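Local coordinates for protein L-glyceraldehyde 3-phosphate reductase (Clostridium beijerinckii, PDB 6HG6) that probably reduces aldehydes, furfural among them, with NADPH as hydride donor, as an aldo-keto reductase built on a TIM barrel, at residues Y196-F199 / D200-I203. Residues are numbered along the deposited sequence; the frame is centred on the assembly and turned at random.
Sequences YSIF and DRTI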
loop_
_atom_site.group_PDB
_atom_site.type_symbol
_atom_site.label_atom_id
_atom_site.label_comp_id
_atom_site.label_asym_id
_atom_site.label_seq_id
_atom_site.Cartn_x
_atom_site.Cartn_y
_atom_site.Cartn_z
ATOM N N TYR A 196 3.210 8.725 0.655
ATOM C CA TYR A 196 4.221 9.419 -0.182
ATOM C C TYR A 196 3.583 9.901 -1.466
ATOM O O TYR A 196 2.919 9.095 -2.120
ATOM C CB TYR A 196 5.370 8.460 -0.484
ATOM C CG TYR A 196 6.605 9.063 -1.095
ATOM C CD1 TYR A 196 7.103 10.294 -0.698
ATOM C CD2 TYR A 196 7.322 8.377 -2.067
ATOM C CE1 TYR A 196 8.250 10.838 -1.279
ATOM C CE2 TYR A 196 8.492 8.881 -2.609
ATOM C CZ TYR A 196 8.967 10.117 -2.224
ATOM O OH TYR A 196 10.112 10.607 -2.798
ATOM N N SER A 197 3.758 11.173 -1.786
ATOM C CA SER A 197 3.256 11.757 -3.048
ATOM C C SER A 197 4.111 12.963 -3.395
ATOM O O SER A 197 4.875 13.428 -2.552
ATOM C CB SER A 197 1.826 12.183 -2.942
ATOM O OG SER A 197 1.741 13.292 -2.070
ATOM N N ILE A 198 3.900 13.499 -4.577
ATOM C CA ILE A 198 4.526 14.795 -4.941
ATOM C C ILE A 198 4.221 15.840 -3.850
ATOM O O ILE A 198 5.112 16.671 -3.590
ATOM C CB ILE A 198 4.047 15.215 -6.334
ATOM C CG1 ILE A 198 4.691 14.300 -7.381
ATOM C CG2 ILE A 198 4.334 16.678 -6.592
ATOM C CD1 ILE A 198 4.193 14.507 -8.784
ATOM N N PHE A 199 3.032 15.807 -3.226
ATOM C CA PHE A 199 2.604 16.803 -2.201
ATOM C C PHE A 199 2.909 16.365 -0.757
ATOM O O PHE A 199 2.749 17.207 0.167
ATOM C CB PHE A 199 1.122 17.131 -2.361
ATOM C CG PHE A 199 0.824 18.011 -3.540
ATOM C CD1 PHE A 199 1.549 19.163 -3.755
ATOM C CD2 PHE A 199 -0.162 17.665 -4.446
ATOM C CE1 PHE A 199 1.272 19.984 -4.835
ATOM C CE2 PHE A 199 -0.445 18.489 -5.528
ATOM C CZ PHE A 199 0.302 19.622 -5.745
ATOM N N ASP A 200 3.390 15.154 -0.532
ATOM C CA ASP A 200 3.714 14.693 0.834
ATOM C C ASP A 200 5.105 14.067 0.835
ATOM O O ASP A 200 5.236 12.887 0.477
ATOM C CB ASP A 200 2.642 13.750 1.370
ATOM C CG ASP A 200 2.861 13.440 2.830
ATOM O OD1 ASP A 200 3.939 13.777 3.357
ATOM O OD2 ASP A 200 1.946 12.874 3.432
ATOM N N ARG A 201 6.087 14.839 1.285
ATOM C CA ARG A 201 7.508 14.427 1.296
ATOM C C ARG A 201 7.927 13.934 2.674
ATOM O O ARG A 201 9.144 13.938 2.953
ATOM C CB ARG A 201 8.357 15.626 0.876
ATOM C CG ARG A 201 7.949 16.220 -0.462
ATOM C CD ARG A 201 7.841 15.204 -1.595
ATOM N NE ARG A 201 7.686 15.903 -2.870
ATOM C CZ ARG A 201 8.668 16.320 -3.673
ATOM N NH1 ARG A 201 8.358 16.968 -4.778
ATOM N NH2 ARG A 201 9.944 16.115 -3.390
ATOM N N THR A 202 6.980 13.589 3.547
ATOM C CA THR A 202 7.287 13.176 4.932
ATOM C C THR A 202 8.437 12.161 4.965
ATOM O O THR A 202 9.383 12.391 5.750
ATOM C CB THR A 202 6.059 12.616 5.663
ATOM O OG1 THR A 202 5.122 13.680 5.704
ATOM C CG2 THR A 202 6.369 12.155 7.078
ATOM N N ILE A 203 8.405 11.126 4.136
ATOM C CA ILE A 203 9.426 10.031 4.219
ATOM C C ILE A 203 10.798 10.531 3.724
ATOM O O ILE A 203 11.794 9.831 3.975
ATOM C CB ILE A 203 8.974 8.735 3.498
ATOM C CG1 ILE A 203 8.904 8.884 1.977
ATOM C CG2 ILE A 203 7.665 8.200 4.062
ATOM C CD1 ILE A 203 8.759 7.553 1.270
HETATM O O HOH W 1 5.610 17.515 2.157
#
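The carbonyl oxygen of Ile-198 receives the side-chain N-H of Arg-201, NE lying 2.8 Å from O in an almost straight bond (171°). This oxygen sits in the plane of the guanidinium group, whereas NE stands above the plane of the carbonyl. A bend at chi2 (-51°) folds the arginine chain back over the turn, carrying CD to 3.6 Å from Ser-197 O. The far nitrogens are held by acids: NH1 by Asp-326 of helix 319-329 and NH2 by Glu-204, which also bonds Tyr-196 OH.

Ser-197 to Asp-200 forms a type I beta turn. Its ends are joined in both directions, by Asp-200 N to Ser-197 O at 3.0 Å and by Ser-197 N to Asp-200 O at 3.2 Å, an antiparallel hydrogen-bonded pair. Ser-197 OG, placed between the backbone N and the carbonyl carbon (chi1 69°), accepts a weak hydrogen bond from Phe-199 N.

Asp-200 O lies at the edge of the Tyr-196 ring, near its plane, and Ile-203 crosses the tyrosine at about a right angle. Its CD1 makes a CH-pi contact over one ring face, 3.7 Å from the centroid, while CG1 packs against Tyr-196 CD1.

Asp-200 OD1 takes two bonds from Thr-202, from N at 3.1 Å and from OG1 at 2.6 Å, the latter on its syn lone pair. This Asx turn leads into helix 202-205. Beta turn and Asx turn follow one another after barrel strand 189-195 of the TIM-barrel fold, with the Ser-197 side chain about 7 Å from the bound NADPH.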